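Local coordinates for protein citrate synthase (Mycobacterium tuberculosis, PDB 4TVM) that catalyses the condensation of oxaloacetate with acetyl-CoA and water to give citrate and CoA, a step of the Krebs cycle, at residues A[247-250]-A[251-255]; A[114-117]-A[118-122]; A[134-137]-A[138-142]. All coordinates share one frame; numbering follows the deposited sequence.

The three contacts are local helix contacts in the helical part of citrate synthase, and interaction 3 links the other two. Its Val-141 CG1 lies 4.0 Å from Phe-252 O of interaction 1, and its Val-140 CG1 lies 4.0 Å from Leu-120 CD1 of interaction 2. The centres of interactions 1 and 3 are 15 Å apart and those of 2 and 3 are 14 Å apart, whereas interactions 1 and 2 do not touch, their nearest atoms being about 9 Å apart. Interactions 1 and 3 both reach the second subunit. All lie away from the active-site residues; the Met-134 side chain of interaction 3 is about 13 Å from a bound oxaloacetate.

Interaction 1. Residues A[247-250]-A[251-255]; sequences SRAN and LFTSI
Asn-250 lays its carboxamide against the first turn of helix 251-262, crossing the side chain of Thr-253 at about a right angle. It is the N-cap residue: OD1 accepts from Thr-253 N at 2.9 Å, with an N-H...O angle of 155°, which makes the classic capping bond to the third residue of the helix. The donor stands above the plane of the amide carbonyl, 42° out of it. With chi1 at 82°, CG sits between the backbone N and the carbonyl carbon, and this brings the amide over the N-H groups of the first turn. ND2 is then 3.2 Å from Thr-253 OG1, at an angle too poor for a bond; its partner is Ser-145 OG.

The main-chain oxygen of Asn-250 is gripped twice by Ser-254. Ser-254 N donates at 3.0 Å, the first i+4 bond of the helix, and Ser-254 OG donates to the same oxygen at 2.6 Å, from above the carbonyl plane. The first torsion of Ser-254 holds OG beside its own backbone N and turned back toward that oxygen. The hydroxyl is also engaged by Trp-399 NE1. Ala-249 CB approaches Ser-254 OG at 4.0 Å and rests on Val-244 of helix 236-246.

Before the cap, Arg-248 has positive phi and ends the preceding helix in a Schellman motif, so a few residues join two helices. The junction is buried. Leu-251 and Phe-252 lean on helix 159-182, Leu-251 also touches Trp-399 of helix 383-403, and Ser-254 packs back on helix 236-246, while Ala-249 and Thr-253 meet Asn-260 and Trp-263 of the second subunit.

Interaction 2. Residues A[114-117]-A[118-122]; sequences TMLH and EDLKR
His-117 caps helix 118-122 with its ring. CB lies over the first turn, 4.2 Å from Leu-120 N. CG, anti to the backbone N (chi1 -156°), carries the imidazole alongside Asp-119. ND1 accepts from Asp-119 N at 3.2 Å; the donor lies at the ring edge, close to the ring plane, and the N-H...N angle is 150°. CE1 goes on to meet Asp-119 CG at 3.8 Å. The two side chains point the same way, with ring and carboxylate planes 59° apart.

The backbone O of His-117 takes the helical bond from Lys-121 N at 2.9 Å, in the carbonyl plane, and a weak one from Leu-120 N. On the buried side, Leu-116 CD1 touches Leu-120 CD2 at 4.0 Å, while Leu-120 also packs on Leu-144 of helix 133-147. A water donates to Leu-116 O; its leg to Glu-118 OE1 is too short in the model and so doubtful. Glu-118 OE1 is bonded to Tyr-189 OH, as is Lys-121 NZ.

The chemistry is that of an imidazole N-cap. As ND1 accepts, the ring is probably neutral with its proton on NE2. The N-H groups at the helix start and the charge of Arg-122, which aims no N-H at the oxygen, would probably favour the carboxylate of Asp-119.

Interaction 3. Residues A[134-137]-A[138-142]; sequences MPVL and SSVVN
The carbonyl plane of Pro-135 is approached from one face by two donors: Ser-139 N at 3.1 Å, tilted 23° from the plane, and Ser-138 OG at 2.7 Å, well above it. The carbonyl of Ser-138, one turn on, is met instead on opposite faces. Asn-142 N takes one side as the ordinary helical donor, and Asn-142 ND2 takes the other at 2.8 Å, so the side chain of Asn-142 doubles back on its own turn. The oxygen is tilted 30° from the plane of that amide.

The serine hydroxyl gets to Pro-135 O because chi1 of Ser-138 is 45°, leaving OG between its backbone N and carbonyl carbon and directed at the preceding turn. Around these bonds the regular i+4 pattern of helix 133-147 runs on: Ser-138 N to Met-134 O at 3.3 Å and Val-140 N to Val-136 O at 2.9 Å.

The apolar side chains line up in pairs one turn apart. Val-136 and Val-140 run alongside each other in one direction, with CG1 of the first 4.0 Å from CG2 of the second. Leu-137 and Val-141 are adjacent in the same manner. Both pairs face helix 159-182, where they meet Leu-171, Ile-174 and Ala-178; Val-141 also touches Ser-256 and Ile-259 of helix 251-262.

The polar residues turn to a different neighbour. Ser-139 O is bonded to Ser-139 OG of the second subunit, and Ser-138 and Asn-142 pack on Asn-142 and Ser-138 of that subunit, so the helix meets its own counterpart in the dimer. Chemically the helix is two-sided: aliphatic branches pack against helix 159-182 within the subunit, whereas the Ser-138 hydroxyl and Asn-142 ND2 donate to main-chain oxygens of their own helix, and Ser-139 OG to Ser-139 O across the dimer.

Interaction 1. Residues A[247-250]-A[251-255]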
loop_
_atom_site.group_PDB
_atom_site.type_symbol
_atom_site.label_atom_id
_atom_site.label_comp_id
_atom_site.label_asym_id
_atom_site.label_seq_id
_atom_site.Cartn_x
_atom_site.Cartn_y
_atom_site.Cartn_z
ATOM N N SER A 247 -2.574 9.904 3.463
ATOM C CA SER A 247 -3.982 10.080 3.742
ATOM C C SER A 247 -4.234 10.224 5.229
ATOM O O SER A 247 -5.367 10.414 5.647
ATOM C CB SER A 247 -4.809 8.920 3.165
ATOM O OG SER A 247 -4.709 7.760 3.982
ATOM N N ARG A 248 -3.166 10.160 6.013
ATOM C CA ARG A 248 -3.208 10.138 7.486
ATOM C C ARG A 248 -3.663 8.812 8.000
ATOM O O ARG A 248 -4.241 8.718 9.075
ATOM C CB ARG A 248 -4.107 11.195 8.050
ATOM C CG ARG A 248 -3.795 12.548 7.544
ATOM C CD ARG A 248 -4.167 13.514 8.624
ATOM N NE ARG A 248 -4.134 14.863 8.106
ATOM C CZ ARG A 248 -4.026 15.940 8.869
ATOM N NH1 ARG A 248 -3.957 15.821 10.191
ATOM N NH2 ARG A 248 -4.001 17.143 8.310
ATOM N N ALA A 249 -3.401 7.781 7.234
ATOM C CA ALA A 249 -3.590 6.441 7.725
ATOM C C ALA A 249 -2.758 6.262 8.975
ATOM O O ALA A 249 -1.826 7.027 9.214
ATOM C CB ALA A 249 -3.210 5.433 6.660
ATOM N N ASN A 250 -3.115 5.289 9.809
ATOM C CA ASN A 250 -2.352 5.079 11.027
ATOM C C ASN A 250 -1.041 4.355 10.723
ATOM O O ASN A 250 -0.763 3.964 9.588
ATOM C CB ASN A 250 -3.187 4.404 12.116
ATOM C CG ASN A 250 -3.281 2.900 11.957
ATOM O OD1 ASN A 250 -2.285 2.221 11.732
ATOM N ND2 ASN A 250 -4.491 2.367 12.093
ATOM N N LEU A 251 -0.212 4.222 11.742
ATOM C CA LEU A 251 1.118 3.664 11.568
ATOM C C LEU A 251 1.086 2.254 11.062
ATOM O O LEU A 251 1.809 1.913 10.150
ATOM C CB LEU A 251 1.864 3.700 12.891
ATOM C CG LEU A 251 3.359 3.443 12.874
ATOM C CD1 LEU A 251 4.056 3.939 11.623
ATOM C CD2 LEU A 251 3.955 4.111 14.101
ATOM N N PHE A 252 0.225 1.434 11.641
ATOM C CA PHE A 252 0.107 0.043 11.240
ATOM C C PHE A 252 -0.362 -0.106 9.814
ATOM O O PHE A 252 0.106 -0.976 9.074
ATOM C CB PHE A 252 -0.883 -0.681 12.156
ATOM C CG PHE A 252 -0.474 -0.701 13.604
ATOM C CD1 PHE A 252 0.875 -0.615 13.981
ATOM C CD2 PHE A 252 -1.432 -0.812 14.608
ATOM C CE1 PHE A 252 1.239 -0.633 15.321
ATOM C CE2 PHE A 252 -1.062 -0.823 15.962
ATOM C CZ PHE A 252 0.273 -0.747 16.309
ATOM N N THR A 253 -1.317 0.726 9.424
ATOM C CA THR A 253 -1.911 0.578 8.111
ATOM C C THR A 253 -0.879 0.989 7.083
ATOM O O THR A 253 -0.734 0.342 6.042
ATOM C CB THR A 253 -3.217 1.378 7.996
ATOM O OG1 THR A 253 -4.050 1.098 9.138
ATOM C CG2 THR A 253 -3.938 1.023 6.709
ATOM N N SER A 254 -0.095 2.011 7.395
ATOM C CA SER A 254 1.016 2.401 6.497
ATOM C C SER A 254 2.120 1.330 6.359
ATOM O O SER A 254 2.635 1.113 5.261
ATOM C CB SER A 254 1.608 3.734 6.928
ATOM O OG SER A 254 0.587 4.601 7.405
ATOM N N ILE A 255 2.450 0.622 7.440
ATOM C CA ILE A 255 3.471 -0.464 7.356
ATOM C C ILE A 255 2.949 -1.652 6.560
ATOM O O ILE A 255 3.639 -2.292 5.742
ATOM C CB ILE A 255 3.845 -0.946 8.752
ATOM C CG1 ILE A 255 4.601 0.153 9.498
ATOM C CG2 ILE A 255 4.626 -2.251 8.709
ATOM C CD1 ILE A 255 5.831 0.652 8.786
#

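Interaction 2. Residues A[114-117]-A[118-122]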
loop_
_atom_site.group_PDB
_atom_site.type_symbol
_atom_site.label_atom_id
_atom_site.label_comp_id
_atom_site.label_asym_id
_atom_site.label_seq_id
_atom_site.Cartn_x
_atom_site.Cartn_y
_atom_site.Cartn_z
ATOM N N THR A 114 7.162 -7.559 23.454
ATOM C CA THR A 114 7.311 -8.566 22.425
ATOM C C THR A 114 6.230 -9.605 22.436
ATOM O O THR A 114 6.113 -10.388 21.481
ATOM C CB THR A 114 8.623 -9.329 22.576
ATOM O OG1 THR A 114 8.768 -9.715 23.935
ATOM C CG2 THR A 114 9.807 -8.478 22.151
ATOM N N MET A 115 5.472 -9.675 23.523
ATOM C CA MET A 115 4.384 -10.627 23.592
ATOM C C MET A 115 3.165 -10.008 22.935
ATOM O O MET A 115 2.850 -8.859 23.209
ATOM C CB MET A 115 4.069 -10.973 25.035
ATOM C CG MET A 115 3.637 -12.419 25.202
ATOM S SD MET A 115 3.417 -12.943 26.902
ATOM C CE MET A 115 5.147 -13.090 27.399
ATOM N N LEU A 116 2.525 -10.766 22.048
ATOM C CA LEU A 116 1.218 -10.435 21.507
ATOM C C LEU A 116 0.131 -10.749 22.518
ATOM O O LEU A 116 0.244 -11.694 23.313
ATOM C CB LEU A 116 0.872 -11.308 20.293
ATOM C CG LEU A 116 1.892 -11.641 19.234
ATOM C CD1 LEU A 116 1.232 -12.482 18.158
ATOM C CD2 LEU A 116 2.455 -10.384 18.630
ATOM N N HIS A 117 -0.938 -9.976 22.447
ATOM C CA HIS A 117 -2.241 -10.370 23.013
ATOM C C HIS A 117 -2.528 -11.820 22.679
ATOM O O HIS A 117 -2.495 -12.194 21.497
ATOM C CB HIS A 117 -3.377 -9.505 22.413
ATOM C CG HIS A 117 -4.584 -9.419 23.289
ATOM N ND1 HIS A 117 -5.517 -10.431 23.371
ATOM C CD2 HIS A 117 -5.010 -8.448 24.128
ATOM C CE1 HIS A 117 -6.465 -10.089 24.221
ATOM N NE2 HIS A 117 -6.172 -8.891 24.699
ATOM N N GLU A 118 -2.825 -12.624 23.703
ATOM C CA GLU A 118 -3.180 -14.033 23.505
ATOM C C GLU A 118 -4.217 -14.300 22.396
ATOM O O GLU A 118 -4.128 -15.327 21.698
ATOM C CB GLU A 118 -3.703 -14.644 24.799
ATOM C CG GLU A 118 -2.623 -15.271 25.661
ATOM C CD GLU A 118 -1.992 -16.450 24.976
ATOM O OE1 GLU A 118 -0.812 -16.332 24.587
ATOM O OE2 GLU A 118 -2.685 -17.470 24.793
ATOM N N ASP A 119 -5.216 -13.422 22.260
ATOM C CA ASP A 119 -6.174 -13.540 21.157
ATOM C C ASP A 119 -5.532 -13.350 19.787
ATOM O O ASP A 119 -5.891 -14.027 18.816
ATOM C CB ASP A 119 -7.311 -12.556 21.309
ATOM C CG ASP A 119 -8.273 -12.924 22.402
ATOM O OD1 ASP A 119 -8.072 -13.926 23.118
ATOM O OD2 ASP A 119 -9.252 -12.172 22.551
ATOM N N LEU A 120 -4.582 -12.427 19.708
ATOM C CA LEU A 120 -3.830 -12.213 18.472
ATOM C C LEU A 120 -2.923 -13.365 18.207
ATOM O O LEU A 120 -2.710 -13.744 17.064
ATOM C CB LEU A 120 -3.025 -10.924 18.487
ATOM C CG LEU A 120 -2.347 -10.683 17.135
ATOM C CD1 LEU A 120 -3.385 -10.450 16.062
ATOM C CD2 LEU A 120 -1.351 -9.533 17.176
ATOM N N LYS A 121 -2.419 -13.967 19.255
ATOM C CA LYS A 121 -1.727 -15.261 19.115
ATOM C C LYS A 121 -2.637 -16.329 18.568
ATOM O O LYS A 121 -2.297 -16.977 17.599
ATOM C CB LYS A 121 -1.207 -15.715 20.462
ATOM C CG LYS A 121 -0.147 -16.785 20.392
ATOM C CD LYS A 121 -0.043 -17.516 21.713
ATOM C CE LYS A 121 1.089 -18.526 21.709
ATOM N NZ LYS A 121 0.645 -19.821 22.261
ATOM N N ARG A 122 -3.813 -16.492 19.192
ATOM C CA ARG A 122 -4.804 -17.488 18.778
ATOM C C ARG A 122 -5.282 -17.320 17.331
ATOM O O ARG A 122 -5.496 -18.293 16.638
ATOM C CB ARG A 122 -6.011 -17.423 19.706
ATOM C CG ARG A 122 -5.872 -18.183 21.017
ATOM C CD ARG A 122 -6.929 -17.721 22.020
ATOM N NE ARG A 122 -8.270 -17.703 21.435
ATOM C CZ ARG A 122 -9.376 -17.321 22.079
ATOM N NH1 ARG A 122 -9.326 -16.916 23.348
ATOM N NH2 ARG A 122 -10.548 -17.355 21.448
HETATM O O HOH W 1 0.299 -14.421 23.611
#

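Interaction 3. Residues A[134-137]-A[138-142]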
loop_
_atom_site.group_PDB
_atom_site.type_symbol
_atom_site.label_atom_id
_atom_site.label_comp_id
_atom_site.label_asym_id
_atom_site.label_seq_id
_atom_site.Cartn_x
_atom_site.Cartn_y
_atom_site.Cartn_z
ATOM N N MET A 134 4.300 -15.152 4.171
ATOM C CA MET A 134 4.084 -13.812 3.720
ATOM C C MET A 134 2.624 -13.386 3.807
ATOM O O MET A 134 2.345 -12.278 4.205
ATOM C CB MET A 134 4.596 -13.672 2.320
ATOM C CG MET A 134 4.803 -12.238 1.963
ATOM S SD MET A 134 5.974 -11.463 3.093
ATOM C CE MET A 134 5.603 -9.777 2.612
ATOM N N PRO A 135 1.694 -14.255 3.417
ATOM C CA PRO A 135 0.277 -13.929 3.561
ATOM C C PRO A 135 -0.183 -13.722 4.994
ATOM O O PRO A 135 -0.946 -12.802 5.291
ATOM C CB PRO A 135 -0.424 -15.162 2.982
ATOM C CG PRO A 135 0.533 -15.727 2.001
ATOM C CD PRO A 135 1.917 -15.269 2.375
ATOM N N VAL A 136 0.272 -14.599 5.863
ATOM C CA VAL A 136 -0.117 -14.594 7.246
ATOM C C VAL A 136 0.302 -13.317 7.915
ATOM O O VAL A 136 -0.451 -12.735 8.662
ATOM C CB VAL A 136 0.558 -15.760 7.999
ATOM C CG1 VAL A 136 0.066 -15.806 9.439
ATOM C CG2 VAL A 136 0.273 -17.084 7.305
ATOM N N LEU A 137 1.533 -12.907 7.662
ATOM C CA LEU A 137 2.095 -11.664 8.201
ATOM C C LEU A 137 1.389 -10.385 7.728
ATOM O O LEU A 137 1.199 -9.450 8.500
ATOM C CB LEU A 137 3.578 -11.606 7.825
ATOM C CG LEU A 137 4.336 -10.284 7.739
ATOM C CD1 LEU A 137 4.848 -9.890 9.089
ATOM C CD2 LEU A 137 5.512 -10.435 6.781
ATOM N N SER A 138 1.026 -10.284 6.465
ATOM C CA SER A 138 0.263 -9.087 6.063
ATOM C C SER A 138 -1.103 -9.108 6.786
ATOM O O SER A 138 -1.610 -8.074 7.247
ATOM C CB SER A 138 0.042 -9.089 4.564
ATOM O OG SER A 138 -0.360 -10.402 4.178
ATOM N N SER A 139 -1.675 -10.305 6.905
ATOM C CA SER A 139 -2.990 -10.427 7.467
ATOM C C SER A 139 -2.959 -9.966 8.907
ATOM O O SER A 139 -3.838 -9.219 9.345
ATOM C CB SER A 139 -3.467 -11.865 7.352
ATOM O OG SER A 139 -4.855 -11.957 7.569
ATOM N N VAL A 140 -1.929 -10.407 9.626
ATOM C CA VAL A 140 -1.817 -10.172 11.064
ATOM C C VAL A 140 -1.452 -8.719 11.378
ATOM O O VAL A 140 -1.929 -8.142 12.316
ATOM C CB VAL A 140 -0.822 -11.169 11.676
ATOM C CG1 VAL A 140 -0.656 -10.936 13.171
ATOM C CG2 VAL A 140 -1.326 -12.591 11.450
ATOM N N VAL A 141 -0.670 -8.094 10.525
ATOM C CA VAL A 141 -0.326 -6.706 10.714
ATOM C C VAL A 141 -1.533 -5.782 10.592
ATOM O O VAL A 141 -1.709 -4.884 11.396
ATOM C CB VAL A 141 0.771 -6.314 9.724
ATOM C CG1 VAL A 141 1.107 -4.825 9.820
ATOM C CG2 VAL A 141 2.003 -7.151 10.007
ATOM N N ASN A 142 -2.360 -5.977 9.576
ATOM C CA ASN A 142 -3.633 -5.244 9.507
ATOM C C ASN A 142 -4.483 -5.467 10.756
ATOM O O ASN A 142 -5.062 -4.515 11.295
ATOM C CB ASN A 142 -4.378 -5.638 8.258
ATOM C CG ASN A 142 -3.738 -5.029 7.007
ATOM O OD1 ASN A 142 -3.806 -3.801 6.783
ATOM N ND2 ASN A 142 -3.082 -5.869 6.206
#